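Local coordinates for uncharacterized protein (Actinomyces odontolyticus, PDB 4MJG), which is of unknown function, belongs to the DUF4853 family and probably derives from a lipoprotein precursor, and folds around a broad antiparallel beta sheet, at residues L44-L49 against V66-V71; M161-S166 against P177-G182. All blocks are in the same frame, centred on the assembly; numbering follows the deposited sequence.

Contacts 1 and 2 illustrate how one antiparallel sheet can be assembled from successive hairpins. Contact 1 pairs the first two strands in the chain, 44-55 and 62-73, and contact 2 the last two, 161-166 and 176-181; the centre of contact 1 lies about 7 Å from that of the chain, the centre of contact 2 about 17 Å. The two centres are about 12 Å apart, and strand 44-55 joins them by pairing with 176-181: L44 O lies 2.8 Å from L179 N, and V46 N 3.0 Å from P177 O, both probable hydrogen bonds. On the same seam L44 CD1 packs against M161 CE at 3.7 Å. The C-terminal hairpin thus borders the first one, with 161-166 outermost.

Contact 1 (L44-L49 against V66-V71)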
loop_
_atom_site.group_PDB
_atom_site.type_symbol
_atom_site.label_atom_id
_atom_site.label_comp_id
_atom_site.label_asym_id
_atom_site.label_seq_id
_atom_site.Cartn_x
_atom_site.Cartn_y
_atom_site.Cartn_z
ATOM N N LEU A 44 -0.688 -11.801 -6.629
ATOM C CA LEU A 44 -1.471 -10.592 -6.384
ATOM C C LEU A 44 -2.138 -10.112 -7.670
ATOM O O LEU A 44 -1.550 -10.185 -8.745
ATOM C CB LEU A 44 -0.574 -9.472 -5.852
ATOM C CG LEU A 44 0.077 -9.649 -4.480
ATOM C CD1 LEU A 44 1.064 -8.525 -4.221
ATOM C CD2 LEU A 44 -0.969 -9.691 -3.377
ATOM N N THR A 45 -3.363 -9.618 -7.544
ATOM C CA THR A 45 -4.062 -8.935 -8.632
ATOM C C THR A 45 -3.952 -7.434 -8.385
ATOM O O THR A 45 -4.126 -6.982 -7.256
ATOM C CB THR A 45 -5.546 -9.329 -8.659
ATOM O OG1 THR A 45 -5.658 -10.753 -8.741
ATOM C CG2 THR A 45 -6.258 -8.701 -9.848
ATOM N N VAL A 46 -3.663 -6.657 -9.423
ATOM C CA VAL A 46 -3.526 -5.205 -9.258
ATOM C C VAL A 46 -4.900 -4.551 -9.390
ATOM O O VAL A 46 -5.445 -4.432 -10.493
ATOM C CB VAL A 46 -2.530 -4.600 -10.264
ATOM C CG1 VAL A 46 -2.354 -3.110 -10.014
ATOM C CG2 VAL A 46 -1.190 -5.319 -10.173
HETATM N N MSE A 47 -5.442 -4.132 -8.250
HETATM C CA MSE A 47 -6.803 -3.597 -8.156
HETATM C C MSE A 47 -6.839 -2.130 -8.480
HETATM O O MSE A 47 -7.823 -1.639 -9.031
HETATM C CB MSE A 47 -7.326 -3.768 -6.724
HETATM C CG MSE A 47 -8.679 -4.467 -6.644
HETATM SE SE MSE A 47 -10.095 -3.303 -7.362
HETATM C CE MSE A 47 -10.163 -2.102 -5.794
ATOM N N GLY A 48 -5.782 -1.411 -8.107
ATOM C CA GLY A 48 -5.729 0.031 -8.288
ATOM C C GLY A 48 -4.318 0.511 -8.555
ATOM O O GLY A 48 -3.334 -0.118 -8.138
ATOM N N LEU A 49 -4.225 1.635 -9.258
ATOM C CA LEU A 49 -2.948 2.252 -9.563
ATOM C C LEU A 49 -2.677 3.364 -8.561
ATOM O O LEU A 49 -3.614 3.945 -8.016
ATOM C CB LEU A 49 -2.972 2.813 -10.982
ATOM C CG LEU A 49 -3.130 1.773 -12.086
ATOM C CD1 LEU A 49 -3.164 2.448 -13.446
ATOM C CD2 LEU A 49 -2.006 0.746 -12.025
ATOM N N VAL A 66 -0.861 7.709 -2.317
ATOM C CA VAL A 66 -1.578 6.450 -2.209
ATOM C C VAL A 66 -0.903 5.488 -3.176
ATOM O O VAL A 66 -0.770 5.793 -4.362
ATOM C CB VAL A 66 -3.065 6.610 -2.600
ATOM C CG1 VAL A 66 -3.767 5.261 -2.629
ATOM C CG2 VAL A 66 -3.773 7.573 -1.653
ATOM N N GLY A 67 -0.478 4.333 -2.681
ATOM C CA GLY A 67 0.260 3.374 -3.508
ATOM C C GLY A 67 -0.641 2.456 -4.309
ATOM O O GLY A 67 -1.854 2.669 -4.397
ATOM N N TYR A 68 -0.039 1.428 -4.903
ATOM C CA TYR A 68 -0.799 0.396 -5.601
ATOM C C TYR A 68 -1.725 -0.280 -4.623
ATOM O O TYR A 68 -1.420 -0.382 -3.433
ATOM C CB TYR A 68 0.126 -0.655 -6.210
ATOM C CG TYR A 68 0.764 -0.233 -7.509
ATOM C CD1 TYR A 68 0.146 -0.489 -8.731
ATOM C CD2 TYR A 68 1.991 0.404 -7.519
ATOM C CE1 TYR A 68 0.729 -0.111 -9.926
ATOM C CE2 TYR A 68 2.579 0.786 -8.702
ATOM C CZ TYR A 68 1.941 0.526 -9.903
ATOM O OH TYR A 68 2.530 0.912 -11.075
ATOM N N THR A 69 -2.873 -0.717 -5.122
ATOM C CA THR A 69 -3.767 -1.550 -4.345
ATOM C C THR A 69 -3.709 -2.934 -4.968
ATOM O O THR A 69 -4.006 -3.082 -6.147
ATOM C CB THR A 69 -5.202 -1.013 -4.383
ATOM O OG1 THR A 69 -5.228 0.329 -3.861
ATOM C CG2 THR A 69 -6.123 -1.900 -3.564
ATOM N N THR A 70 -3.273 -3.928 -4.196
ATOM C CA THR A 70 -3.188 -5.300 -4.693
ATOM C C THR A 70 -4.060 -6.225 -3.873
ATOM O O THR A 70 -4.304 -5.979 -2.693
ATOM C CB THR A 70 -1.744 -5.838 -4.696
ATOM O OG1 THR A 70 -1.223 -5.876 -3.362
ATOM C CG2 THR A 70 -0.864 -4.966 -5.555
ATOM N N VAL A 71 -4.517 -7.299 -4.512
ATOM C CA VAL A 71 -5.481 -8.211 -3.916
ATOM C C VAL A 71 -4.979 -9.648 -3.985
ATOM O O VAL A 71 -4.645 -10.143 -5.059
ATOM C CB VAL A 71 -6.843 -8.103 -4.628
ATOM C CG1 VAL A 71 -7.824 -9.135 -4.090
ATOM C CG2 VAL A 71 -7.410 -6.707 -4.440
#
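M47 N and G48 N both donate to T69 O, at 2.8 and 3.1 Å, which makes this stretch of the 44-55/62-73 hairpin a textbook classic beta bulge. Before it T45 faces V71 as a hydrogen-bonded pair; within it G48 and T69 form another, the register having slipped by one residue since V46-T70. M47 takes the nearly helical backbone turn expected at the first bulge position (psi -35°), which brings two successive N-H groups onto one carbonyl.

The better buried side is that of V46 and T70, with L44 beside T70. T70 OG1 sits between its own backbone N and carbonyl carbon (chi1 62°), and this lays the hydroxyl against the leucine fork, 3.6 Å from L44 CD1; A33 packs over both residues, with F158 also on T70. The face of T45, T69 and V71 is more open to solvent, although V71 is well covered by the partner strand: the exposed M47 runs over it, its CB 3.7 Å from V71 CG2, before its bent selenium end leads away.

Y68 closes the far end. Its OH is hydrogen-bonded to P152 O, which ties the ring to a residue outside the hairpin, while exposed L49 brings CD2 to within 3.6 Å of Y68 CE1. V46 comes at the ring's edge, near its plane, with CG1 3.8 Å from Y68 CD1.

Contact 2 (M161-S166 against P177-G182); sequences MHVTIS and PTLTTG
H162 approaches T180 O with two donors, its backbone N at 3.0 Å and its imidazole ND1 at 2.9 Å, reaching the oxygen from opposite faces of the carbonyl plane. The backbone bond is nearly straight; that from ND1 is bent (135° at the hydrogen), and its donor stands well above the plane. With CG between the backbone N and the carbonyl carbon (chi1 80°), the ring comes nearer the partner strand, which is how a side-chain nitrogen can share an acceptor with its own main chain. T180 N returns a straight bond to H162 O, completing this hydrogen-bonded pair.

Two residues along, at the next hydrogen-bonded pair, T164 and T178 repeat the exchange: T164 N gives to T178 O at 2.8 Å and T178 N to T164 O at 2.7 Å. Their hydroxyls lie on the same face as the imidazole and are joined to each other, T164 OG1 to T178 OG1 at 2.6 Å, either being able to donate. Around this link the bonds are weak: T164 OG1 to T180 OG1 at 3.3 Å, and T178 OG1 to S166 OG, which also has a weak bond to E43.

On the reverse face the contact is apolar. V163 CG2 meets L179 CD2 at 4.1 Å, and V154 of helix 154-157 rests on both side chains. The bend in M161 carries CE across L179 CB at 3.8 Å. Polar on one face and apolar on the other, the segments are the two strands of an antiparallel beta hairpin in which 161-166 is the edge strand of the sheet.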
loop_
_atom_site.group_PDB
_atom_site.type_symbol
_atom_site.label_atom_id
_atom_site.label_comp_id
_atom_site.label_asym_id
_atom_site.label_seq_id
_atom_site.Cartn_x
_atom_site.Cartn_y
_atom_site.Cartn_z
HETATM N N MSE A 161 9.182 -9.184 -8.653
HETATM C CA MSE A 161 8.000 -9.722 -9.315
HETATM C C MSE A 161 7.946 -9.277 -10.745
HETATM O O MSE A 161 8.601 -8.303 -11.123
HETATM C CB MSE A 161 6.785 -9.175 -8.578
HETATM C CG MSE A 161 6.916 -9.333 -7.066
HETATM SE SE MSE A 161 5.623 -10.680 -6.467
HETATM C CE MSE A 161 4.194 -9.451 -5.927
ATOM N N HIS A 162 7.160 -9.988 -11.554
ATOM C CA HIS A 162 6.909 -9.591 -12.948
ATOM C C HIS A 162 5.422 -9.681 -13.296
ATOM O O HIS A 162 4.669 -10.450 -12.688
ATOM C CB HIS A 162 7.755 -10.417 -13.929
ATOM C CG HIS A 162 7.208 -11.781 -14.225
ATOM N ND1 HIS A 162 7.058 -12.754 -13.259
ATOM C CD2 HIS A 162 6.799 -12.340 -15.389
ATOM C CE1 HIS A 162 6.568 -13.848 -13.813
ATOM N NE2 HIS A 162 6.402 -13.625 -15.105
ATOM N N VAL A 163 5.018 -8.879 -14.280
ATOM C CA VAL A 163 3.617 -8.740 -14.653
ATOM C C VAL A 163 3.160 -9.865 -15.567
ATOM O O VAL A 163 3.771 -10.121 -16.599
ATOM C CB VAL A 163 3.354 -7.413 -15.393
ATOM C CG1 VAL A 163 1.887 -7.302 -15.788
ATOM C CG2 VAL A 163 3.747 -6.230 -14.527
ATOM N N THR A 164 2.069 -10.514 -15.183
ATOM C CA THR A 164 1.356 -11.448 -16.045
ATOM C C THR A 164 -0.102 -10.995 -16.110
ATOM O O THR A 164 -0.482 -10.036 -15.441
ATOM C CB THR A 164 1.450 -12.892 -15.508
ATOM O OG1 THR A 164 1.162 -12.909 -14.102
ATOM C CG2 THR A 164 2.837 -13.446 -15.730
ATOM N N ILE A 165 -0.916 -11.681 -16.907
ATOM C CA ILE A 165 -2.340 -11.353 -17.018
ATOM C C ILE A 165 -3.191 -12.611 -16.896
ATOM O O ILE A 165 -2.962 -13.588 -17.594
ATOM C CB ILE A 165 -2.667 -10.594 -18.326
ATOM C CG1 ILE A 165 -1.981 -11.227 -19.533
ATOM C CG2 ILE A 165 -2.215 -9.151 -18.222
ATOM C CD1 ILE A 165 -2.196 -10.459 -20.819
ATOM N N SER A 166 -4.163 -12.576 -15.989
ATOM C CA SER A 166 -5.048 -13.710 -15.734
ATOM C C SER A 166 -6.472 -13.333 -16.102
ATOM O O SER A 166 -6.818 -12.153 -16.128
ATOM C CB SER A 166 -4.997 -14.105 -14.252
ATOM O OG SER A 166 -3.678 -14.437 -13.845
ATOM N N PRO A 177 -4.622 -7.644 -14.598
ATOM C CA PRO A 177 -3.184 -7.781 -14.460
ATOM C C PRO A 177 -2.797 -8.419 -13.133
ATOM O O PRO A 177 -3.342 -8.053 -12.087
ATOM C CB PRO A 177 -2.694 -6.340 -14.532
ATOM C CG PRO A 177 -3.822 -5.531 -14.007
ATOM C CD PRO A 177 -5.074 -6.260 -14.375
ATOM N N THR A 178 -1.857 -9.357 -13.182
ATOM C CA THR A 178 -1.423 -10.078 -11.996
ATOM C C THR A 178 0.087 -9.984 -11.821
ATOM O O THR A 178 0.820 -9.754 -12.782
ATOM C CB THR A 178 -1.812 -11.567 -12.083
ATOM O OG1 THR A 178 -1.189 -12.156 -13.228
ATOM C CG2 THR A 178 -3.319 -11.725 -12.195
ATOM N N LEU A 179 0.537 -10.172 -10.585
ATOM C CA LEU A 179 1.957 -10.178 -10.264
ATOM C C LEU A 179 2.364 -11.554 -9.759
ATOM O O LEU A 179 1.723 -12.106 -8.865
ATOM C CB LEU A 179 2.260 -9.140 -9.187
ATOM C CG LEU A 179 1.919 -7.693 -9.531
ATOM C CD1 LEU A 179 2.118 -6.798 -8.319
ATOM C CD2 LEU A 179 2.763 -7.206 -10.697
ATOM N N THR A 180 3.428 -12.101 -10.337
ATOM C CA THR A 180 3.972 -13.383 -9.893
ATOM C C THR A 180 5.487 -13.285 -9.732
ATOM O O THR A 180 6.159 -12.551 -10.470
ATOM C CB THR A 180 3.598 -14.528 -10.856
ATOM O OG1 THR A 180 3.611 -14.051 -12.209
ATOM C CG2 THR A 180 2.212 -15.065 -10.531
ATOM N N THR A 181 6.009 -14.038 -8.768
ATOM C CA THR A 181 7.415 -13.948 -8.366
ATOM C C THR A 181 8.372 -14.361 -9.489
ATOM O O THR A 181 8.046 -15.221 -10.310
ATOM C CB THR A 181 7.687 -14.819 -7.121
ATOM O OG1 THR A 181 7.306 -16.173 -7.390
ATOM C CG2 THR A 181 6.905 -14.301 -5.911
ATOM N N GLY A 182 9.550 -13.737 -9.515
ATOM C CA GLY A 182 10.549 -13.984 -10.554
ATOM C C GLY A 182 10.500 -12.928 -11.642
ATOM O O GLY A 182 9.440 -12.363 -11.915
#